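Local atomic coordinates of putative xylanase (PDB entry 2P1G), a protein that is of unconfirmed function, a putative xylanase of the N-acetylmuramoyl-L-alanine amidase-like family that may hydrolyse glycosidic bonds. Residues A[27-30]-A[34-37]; A[121-124]-A[129-132]; A[194-199]-A[214-219]; A[162-167]-A[223-228]. All coordinates share one frame; numbering follows the deposited sequence.

Interaction 1. Residues A[27-30]-A[34-37]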
# COMPACT_ATOMS: atom_id res chain seq x y z
N GLU A 27 1.69 5.39 15.10
CA GLU A 27 1.91 4.68 16.37
C GLU A 27 2.11 5.61 17.58
O GLU A 27 2.47 5.13 18.67
CB GLU A 27 3.12 3.74 16.26
CG GLU A 27 3.29 2.99 14.95
CD GLU A 27 2.05 2.23 14.49
OE1 GLU A 27 1.18 1.90 15.33
OE2 GLU A 27 1.95 1.99 13.26
N VAL A 28 1.88 6.90 17.39
CA VAL A 28 2.28 7.91 18.38
C VAL A 28 1.38 7.99 19.62
O VAL A 28 1.81 8.50 20.68
CB VAL A 28 2.47 9.31 17.74
CG1 VAL A 28 3.61 9.27 16.72
CG2 VAL A 28 1.16 9.85 17.13
N ASP A 29 0.17 7.46 19.52
CA ASP A 29 -0.78 7.56 20.62
C ASP A 29 -0.99 6.23 21.32
O ASP A 29 -0.72 5.18 20.75
CB ASP A 29 -2.09 8.19 20.16
CG ASP A 29 -1.91 9.62 19.69
OD1 ASP A 29 -1.15 10.37 20.33
OD2 ASP A 29 -2.53 10.00 18.66
N ASP A 30 -1.48 6.30 22.56
CA ASP A 30 -1.61 5.12 23.41
C ASP A 30 -2.78 4.22 23.00
O ASP A 30 -2.73 3.00 23.19
CB ASP A 30 -1.77 5.55 24.88
CG ASP A 30 -0.53 6.25 25.44
OD1 ASP A 30 0.61 5.96 25.01
OD2 ASP A 30 -0.70 7.09 26.35
N LEU A 34 -8.21 7.42 14.64
CA LEU A 34 -7.80 7.93 13.34
C LEU A 34 -6.78 9.07 13.48
O LEU A 34 -7.04 10.08 14.15
CB LEU A 34 -9.03 8.40 12.55
CG LEU A 34 -8.80 8.78 11.08
CD1 LEU A 34 -8.37 7.55 10.24
CD2 LEU A 34 -10.03 9.39 10.52
N ILE A 35 -5.61 8.87 12.88
CA ILE A 35 -4.59 9.92 12.82
C ILE A 35 -4.43 10.43 11.40
O ILE A 35 -4.18 9.65 10.48
CB ILE A 35 -3.22 9.40 13.33
CG1 ILE A 35 -3.29 9.10 14.83
CG2 ILE A 35 -2.08 10.42 13.01
CD1 ILE A 35 -1.98 8.59 15.41
N ILE A 36 -4.56 11.75 11.22
CA ILE A 36 -4.32 12.38 9.92
C ILE A 36 -3.04 13.18 10.03
O ILE A 36 -3.00 14.23 10.70
CB ILE A 36 -5.49 13.28 9.47
CG1 ILE A 36 -6.79 12.46 9.43
CG2 ILE A 36 -5.19 13.94 8.13
CD1 ILE A 36 -8.06 13.31 9.22
N ASN A 37 -1.98 12.69 9.40
CA ASN A 37 -0.70 13.39 9.41
C ASN A 37 -0.17 13.45 8.00
O ASN A 37 0.56 12.56 7.58
CB ASN A 37 0.30 12.69 10.35
CG ASN A 37 1.60 13.47 10.50
OD1 ASN A 37 1.83 14.45 9.78
ND2 ASN A 37 2.45 13.04 11.44

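Interaction 2. Residues A[121-124]-A[129-132]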
# COMPACT_ATOMS: atom_id res chain seq x y z
N LEU A 121 1.84 -15.08 4.84
CA LEU A 121 2.04 -13.97 5.78
C LEU A 121 2.37 -14.50 7.19
O LEU A 121 1.68 -15.39 7.70
CB LEU A 121 0.77 -13.13 5.85
CG LEU A 121 0.18 -12.68 4.50
CD1 LEU A 121 -1.13 -11.98 4.72
CD2 LEU A 121 1.19 -11.79 3.79
N SER A 122 3.42 -13.95 7.81
CA SER A 122 3.84 -14.39 9.14
C SER A 122 4.85 -13.47 9.79
O SER A 122 5.24 -13.70 10.93
CB SER A 122 4.41 -15.82 9.10
OG SER A 122 5.53 -15.94 8.21
N TYR A 123 5.26 -12.42 9.07
CA TYR A 123 6.35 -11.60 9.56
C TYR A 123 6.01 -10.97 10.88
O TYR A 123 6.82 -11.00 11.80
CB TYR A 123 6.73 -10.50 8.57
CG TYR A 123 7.98 -9.74 8.97
CD1 TYR A 123 9.23 -10.09 8.48
CD2 TYR A 123 7.90 -8.66 9.86
CE1 TYR A 123 10.40 -9.36 8.84
CE2 TYR A 123 9.05 -7.95 10.26
CZ TYR A 123 10.29 -8.30 9.73
OH TYR A 123 11.42 -7.59 10.12
N MET A 124 4.82 -10.39 11.00
CA MET A 124 4.50 -9.63 12.20
C MET A 124 4.42 -10.53 13.44
O MET A 124 4.96 -10.19 14.49
CB MET A 124 3.19 -8.85 12.03
CG MET A 124 3.23 -7.77 10.94
SD MET A 124 1.72 -6.75 10.89
CE MET A 124 1.97 -5.70 12.35
N GLU A 129 8.42 -8.43 18.58
CA GLU A 129 9.33 -7.50 19.30
C GLU A 129 9.57 -6.18 18.57
O GLU A 129 9.96 -5.17 19.18
CB GLU A 129 10.69 -8.17 19.55
CG GLU A 129 10.66 -9.52 20.24
CD GLU A 129 10.42 -10.71 19.32
OE1 GLU A 129 10.36 -10.55 18.08
OE2 GLU A 129 10.30 -11.83 19.86
N LEU A 130 9.34 -6.18 17.26
CA LEU A 130 9.61 -5.02 16.42
C LEU A 130 8.53 -3.94 16.52
O LEU A 130 8.79 -2.76 16.21
CB LEU A 130 9.82 -5.49 14.97
CG LEU A 130 10.14 -4.52 13.83
CD1 LEU A 130 11.55 -3.89 13.93
CD2 LEU A 130 10.02 -5.30 12.54
N TYR A 131 7.35 -4.32 17.01
CA TYR A 131 6.18 -3.44 16.92
C TYR A 131 5.73 -2.99 18.29
O TYR A 131 5.52 -3.81 19.17
CB TYR A 131 5.04 -4.22 16.26
CG TYR A 131 5.41 -4.68 14.87
CD1 TYR A 131 5.24 -3.84 13.78
CD2 TYR A 131 5.96 -5.95 14.66
CE1 TYR A 131 5.60 -4.25 12.48
CE2 TYR A 131 6.31 -6.36 13.39
CZ TYR A 131 6.13 -5.50 12.30
OH TYR A 131 6.49 -5.91 11.04
N LYS A 132 5.57 -1.68 18.45
CA LYS A 132 5.17 -1.07 19.71
C LYS A 132 3.91 -1.77 20.24
O LYS A 132 3.82 -2.06 21.44
CB LYS A 132 4.91 0.43 19.50
CG LYS A 132 4.41 1.18 20.75
CD LYS A 132 4.25 2.69 20.46
CE LYS A 132 3.56 3.37 21.62
NZ LYS A 132 3.09 4.76 21.31

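Interaction 3. Residues A[194-199]-A[214-219]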
# COMPACT_ATOMS: atom_id res chain seq x y z
N ILE A 194 2.34 5.18 -6.68
CA ILE A 194 1.36 5.52 -7.71
C ILE A 194 2.08 5.59 -9.07
O ILE A 194 3.17 6.21 -9.18
CB ILE A 194 0.70 6.89 -7.38
CG1 ILE A 194 -0.02 6.83 -6.03
CG2 ILE A 194 -0.27 7.30 -8.51
CD1 ILE A 194 -0.37 8.20 -5.46
N ALA A 195 1.47 4.97 -10.08
CA ALA A 195 2.04 4.96 -11.44
C ALA A 195 2.03 6.36 -12.04
O ALA A 195 1.04 7.10 -11.91
CB ALA A 195 1.28 4.01 -12.33
N ILE A 196 3.12 6.70 -12.70
CA ILE A 196 3.22 7.98 -13.41
C ILE A 196 4.15 7.78 -14.57
O ILE A 196 5.26 7.25 -14.40
CB ILE A 196 3.64 9.17 -12.50
CG1 ILE A 196 3.67 10.48 -13.33
CG2 ILE A 196 5.00 8.95 -11.82
CD1 ILE A 196 3.91 11.72 -12.49
N TYR A 197 3.69 8.15 -15.76
CA TYR A 197 4.50 8.07 -16.96
C TYR A 197 5.25 9.38 -17.14
O TYR A 197 4.64 10.46 -17.11
CB TYR A 197 3.63 7.75 -18.18
CG TYR A 197 3.22 6.30 -18.27
CD1 TYR A 197 4.01 5.38 -18.97
CD2 TYR A 197 2.08 5.84 -17.63
CE1 TYR A 197 3.63 4.02 -19.06
CE2 TYR A 197 1.70 4.51 -17.71
CZ TYR A 197 2.48 3.61 -18.39
OH TYR A 197 2.08 2.30 -18.46
N ILE A 198 6.57 9.27 -17.26
CA ILE A 198 7.50 10.40 -17.36
C ILE A 198 8.42 10.03 -18.52
O ILE A 198 9.02 8.96 -18.49
CB ILE A 198 8.41 10.55 -16.08
CG1 ILE A 198 7.59 10.82 -14.81
CG2 ILE A 198 9.46 11.68 -16.27
CD1 ILE A 198 6.70 12.07 -14.87
N LYS A 199 8.52 10.90 -19.53
CA LYS A 199 9.37 10.63 -20.71
C LYS A 199 9.05 9.27 -21.37
O LYS A 199 9.93 8.58 -21.88
CB LYS A 199 10.86 10.70 -20.34
CG LYS A 199 11.34 12.08 -19.89
CD LYS A 199 12.75 11.98 -19.23
CE LYS A 199 13.88 11.76 -20.22
NZ LYS A 199 15.18 11.37 -19.57
N VAL A 214 8.67 12.08 -0.33
CA VAL A 214 7.83 11.68 -1.48
C VAL A 214 8.50 12.19 -2.76
O VAL A 214 8.79 13.38 -2.86
CB VAL A 214 6.40 12.24 -1.41
CG1 VAL A 214 5.59 11.91 -2.70
CG2 VAL A 214 5.67 11.69 -0.18
N VAL A 215 8.73 11.29 -3.71
CA VAL A 215 9.39 11.64 -4.98
C VAL A 215 8.75 10.93 -6.17
O VAL A 215 8.14 9.88 -6.03
CB VAL A 215 10.90 11.24 -4.97
CG1 VAL A 215 11.65 11.95 -3.85
CG2 VAL A 215 11.06 9.72 -4.86
N VAL A 216 8.91 11.52 -7.36
CA VAL A 216 8.73 10.77 -8.59
C VAL A 216 10.09 10.08 -8.80
O VAL A 216 11.13 10.75 -8.96
CB VAL A 216 8.38 11.70 -9.76
CG1 VAL A 216 8.29 10.93 -11.09
CG2 VAL A 216 7.05 12.42 -9.48
N GLY A 217 10.10 8.75 -8.75
CA GLY A 217 11.35 7.98 -8.85
C GLY A 217 12.08 8.30 -10.13
O GLY A 217 11.45 8.52 -11.17
N LYS A 218 13.41 8.39 -10.04
CA LYS A 218 14.27 8.66 -11.21
C LYS A 218 14.42 7.45 -12.13
O LYS A 218 14.66 7.59 -13.34
CB LYS A 218 15.66 9.11 -10.76
CG LYS A 218 15.70 10.46 -10.02
CD LYS A 218 17.13 11.04 -9.98
CE LYS A 218 18.04 10.28 -9.00
NZ LYS A 218 18.07 10.91 -7.64
N THR A 219 14.30 6.26 -11.56
CA THR A 219 14.52 5.05 -12.32
C THR A 219 13.17 4.43 -12.67
O THR A 219 12.28 4.37 -11.80
CB THR A 219 15.38 4.06 -11.52
OG1 THR A 219 14.67 3.64 -10.37
CG2 THR A 219 16.66 4.75 -11.02

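Interaction 4. Residues A[162-167]-A[223-228]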
# COMPACT_ATOMS: atom_id res chain seq x y z
N ASP A 162 9.62 -9.80 -14.89
CA ASP A 162 10.17 -10.02 -16.25
C ASP A 162 9.18 -9.71 -17.39
O ASP A 162 9.56 -9.70 -18.57
CB ASP A 162 10.90 -11.39 -16.40
CG ASP A 162 9.96 -12.59 -16.40
OD1 ASP A 162 8.75 -12.43 -16.15
OD2 ASP A 162 10.44 -13.73 -16.64
N LYS A 163 7.93 -9.43 -17.04
CA LYS A 163 6.91 -9.06 -18.03
C LYS A 163 6.71 -7.56 -18.14
O LYS A 163 5.90 -7.08 -18.95
CB LYS A 163 5.57 -9.76 -17.73
CG LYS A 163 5.70 -11.30 -17.60
CD LYS A 163 6.31 -11.90 -18.88
CE LYS A 163 6.52 -13.41 -18.75
NZ LYS A 163 7.23 -13.94 -19.96
N LEU A 164 7.46 -6.80 -17.34
CA LEU A 164 7.28 -5.34 -17.32
C LEU A 164 8.48 -4.66 -17.98
O LEU A 164 9.61 -4.94 -17.63
CB LEU A 164 7.12 -4.83 -15.88
CG LEU A 164 6.76 -3.32 -15.78
CD1 LEU A 164 5.36 -3.07 -16.32
CD2 LEU A 164 6.85 -2.83 -14.34
N GLU A 165 8.20 -3.76 -18.93
CA GLU A 165 9.24 -3.04 -19.65
C GLU A 165 9.36 -1.61 -19.09
O GLU A 165 8.45 -1.13 -18.42
CB GLU A 165 8.89 -2.96 -21.15
CG GLU A 165 8.94 -4.30 -21.89
CD GLU A 165 10.31 -4.94 -21.84
OE1 GLU A 165 11.31 -4.20 -21.73
OE2 GLU A 165 10.39 -6.18 -21.93
N PRO A 166 10.49 -0.92 -19.37
CA PRO A 166 10.62 0.45 -18.89
C PRO A 166 9.47 1.37 -19.30
O PRO A 166 9.15 2.28 -18.55
CB PRO A 166 11.94 0.93 -19.49
CG PRO A 166 12.72 -0.31 -19.76
CD PRO A 166 11.72 -1.39 -20.06
N ASP A 167 8.84 1.11 -20.46
CA ASP A 167 7.75 1.96 -20.95
C ASP A 167 6.36 1.45 -20.56
O ASP A 167 5.35 1.84 -21.15
CB ASP A 167 7.86 2.24 -22.46
CG ASP A 167 8.03 0.99 -23.31
OD1 ASP A 167 8.17 -0.16 -22.79
OD2 ASP A 167 8.03 1.18 -24.55
N GLN A 223 13.10 -1.20 -13.79
CA GLN A 223 14.48 -1.26 -13.31
C GLN A 223 14.53 -1.35 -11.78
O GLN A 223 15.35 -2.09 -11.24
CB GLN A 223 15.30 -0.07 -13.80
CG GLN A 223 16.81 -0.23 -13.53
CD GLN A 223 17.64 0.90 -14.08
OE1 GLN A 223 17.73 1.08 -15.31
NE2 GLN A 223 18.26 1.68 -13.19
N MET A 224 13.65 -0.62 -11.09
CA MET A 224 13.52 -0.73 -9.63
C MET A 224 13.28 -2.20 -9.23
O MET A 224 13.88 -2.70 -8.27
CB MET A 224 12.35 0.12 -9.08
CG MET A 224 12.47 1.63 -9.22
SD MET A 224 10.98 2.53 -8.66
CE MET A 224 10.64 1.70 -7.11
N LEU A 225 12.41 -2.88 -9.98
CA LEU A 225 12.08 -4.26 -9.70
C LEU A 225 13.22 -5.20 -10.03
O LEU A 225 13.57 -6.08 -9.23
CB LEU A 225 10.85 -4.68 -10.51
CG LEU A 225 9.53 -3.97 -10.21
CD1 LEU A 225 8.52 -4.31 -11.29
CD2 LEU A 225 9.00 -4.53 -8.89
N LYS A 226 13.78 -5.05 -11.23
CA LYS A 226 14.83 -5.94 -11.70
C LYS A 226 16.12 -5.78 -10.88
O LYS A 226 16.92 -6.70 -10.79
CB LYS A 226 15.07 -5.76 -13.21
CG LYS A 226 13.89 -6.29 -14.06
CD LYS A 226 14.01 -6.02 -15.57
CE LYS A 226 12.75 -6.55 -16.31
NZ LYS A 226 12.83 -6.46 -17.84
N ASP A 227 16.29 -4.61 -10.26
CA ASP A 227 17.48 -4.35 -9.45
C ASP A 227 17.49 -5.10 -8.12
O ASP A 227 18.56 -5.29 -7.51
CB ASP A 227 17.61 -2.85 -9.18
CG ASP A 227 18.30 -2.08 -10.31
OD1 ASP A 227 18.83 -2.71 -11.26
OD2 ASP A 227 18.29 -0.83 -10.25
N ARG A 228 16.32 -5.52 -7.64
CA ARG A 228 16.20 -6.13 -6.30
C ARG A 228 15.78 -7.60 -6.42
O ARG A 228 14.71 -7.90 -6.95
CB ARG A 228 15.17 -5.34 -5.47
CG ARG A 228 15.73 -4.10 -4.68
CD ARG A 228 14.64 -3.37 -3.87
NE ARG A 228 14.23 -4.13 -2.67
CZ ARG A 228 13.15 -3.89 -1.91
NH1 ARG A 228 12.30 -2.89 -2.17
NH2 ARG A 228 12.91 -4.68 -0.86

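Interaction 1. Residues A[27-30]-A[34-37]
Ile35 reaches across to Val28 and Asp29 with one arm of its side chain, and following that arm outward accounts for the whole contact. At its base, CB of Ile35 is still 5.4 Å from OD2 of Asp29, too far for packing. The short branch does no better: CG2 of Ile35 ends 5.3 Å from CG2 of Val28. The longer arm closes the gap. Its CG1 comes to 4.0 Å from OD2 of Asp29, and from there the chain runs straight on, CD1 standing anti to CA (chi2 -180°), which gives the side chain its greatest reach. The terminal CD1 therefore meets two neighbours at once, OD2 of Asp29 at 3.6 Å and CG2 of Val28 at 3.8 Å. The first is a methyl lying against a carboxylate oxygen, the second a methyl-to-methyl contact. Val28 uses only this branch, since its CG1 is 5.8 Å from CD1 of Ile35. Both partners meet the isoleucine at a slant, and the nearest CA atoms, those of Asp29 and Ile35, remain 9.0 Å apart, so side chains alone bridge the backbones. Polar bonds tie both segments to other parts of the chain: Ile35 O accepts from Arg76 NH1, and Glu27 forms a salt bridge with Arg88. Asn37 OD1 accepts from the backbone N of Asp39, the bond of an Asx turn. The contact is a small, mostly methyl-mediated one across an irregular surface loop, in which the chain doubles back between helix 10-14 and helix 43-54.

Interaction 2. Residues A[121-124]-A[129-132]
A Met-aromatic contact with a CH-pi component joins Met124, at the start of helix 123-126, to Tyr131 in the loop leading toward helix 138-151. The methyl does the touching: CE of Met124 stands 4.0 Å from the centroid of the Tyr131 ring and 16° off its normal, over the face, a little toward the rim. The bend about the CG-SD bond (chi3 75°) turns CE inward above the ring, while SD itself stays farther off, 5.1 Å from the same centroid, still on that face. Lower down the same side chain, CG of Met124 passes 3.8 Å from OH of Tyr131. On the other face the ring has CG of Leu130, its own neighbour in sequence, toward the rim. Helix 123-126 is followed closely by a 3-10 turn at 129-130, and this brings the Tyr131 ring back to lie between Met124 and Leu130. Tyr123 adds a second layer. Its CG is anti to the backbone N (chi1 -173°), which carries the ring toward Leu130 and Tyr131, and both meet its edge close to the ring plane. OH of Tyr131 comes within 3.3 Å of CD2 of Tyr123, and CD2 of Leu130 within 3.6 Å of CE2 of Tyr123. The two tyrosine side chains cross at about a right angle. Behind Met124, Met144 and Glu148 of helix 138-151 pack on its side chain, and Tyr91 OH bonds its backbone N.

Interaction 3. Residues A[194-199]-A[214-219]
Val216 meets Ile196 and Ile198 across a curled antiparallel beta meander: strands 189-198, 201-208 and 213-216 follow one another, and the middle one pairs with both of the others. The outer strands share no backbone bond, yet the CA atoms of Ile196 and Val216 come within 7.8 Å, so the sheet curls enough for their side chains to close over the strand between them. One methyl takes both partners. CG1 of Val216, anti to the backbone N (chi1 176°), lies 3.8 Å from CG1 of Ile198, the two side chains meeting tip to tip. Ile196 instead crosses the valine at about a right angle and offers its short branch. Two isoleucines spaced two residues apart on a strand point the same way, which is how both can face one valine. In the next shell, Leu14 of helix 10-14 packs on Ile196 and on Val216, covering the pair. His203 of the middle strand links the two sides: its backbone pairs with that of Ile196, the Ile198 side chain packs on it, and its ND1 is hydrogen-bonded to Gly217 O. The Ile196 branch concerned is CG2, 3.9 Å from CG1 of Val216.

Interaction 4. Residues A[162-167]-A[223-228]
Leu225 O, on the residue that meets Leu164 across this contact, is gripped by two groups: it accepts from Lys161 NZ, just ahead of the 162-167 loop, and from Arg228 N at 3.2 Å. A second carbonyl, Leu164 O, has a looser neighbour, for the end of the Lys226 chain passes broadside to it. NZ of Lys226 is 3.6 Å from Leu164 O and CE of Lys226 is 3.8 Å from it, too long to count as a hydrogen bond but close enough, perhaps, for a weak charge-dipole attraction. The lysine gets there fully stretched, every torsion beyond CG near 180°, and on the way its CE passes 4.3 Å from CA of Asp162. A carboxylate also lies near: OE1 of Glu165 is 4.7 Å from NZ of Lys226, without contact, and may lend some attraction. Beneath this polar layer comes an apolar one, where CD2 of Leu164 meets CD1 of Leu225 at 3.8 Å, the two side chains crossing at about a right angle. Here helix 221-226 is packed against the antiparallel sheet with the 162-167 loop beside it: both leucines touch Ile234 of strand 231-238, and Leu164 also reaches Leu221 of the helix. Leu164 has its CG anti to the backbone N (chi1 -173°), which sends CD2 toward Leu225. The helical turn that presents Leu225 and Lys226 is held by Asp227 N, which donates to Gln223 O at 2.9 Å.

How the interactions relate
The four contacts fall into two pairs within one chain. Interactions 1 and 2 come first along the sequence, in series, with centres about 19 Å apart; they join where Lys132 NZ of interaction 2 probably hydrogen-bonds Glu27 O of interaction 1, tying two loops of the helical part together. Interactions 3 and 4 lie at the sheet, helix 221-226 and the loop before strand 177-182, with centres about 14 Å apart. Interaction 3 is nested inside the loop closed by interaction 4, and strand 213-216 leads directly to that helix, so Thr219 packs on Met224. Centres of interactions 1 and 4 are about 35 Å apart, across the chain's middle, so the two pairs lie in separate regions of one compact chain.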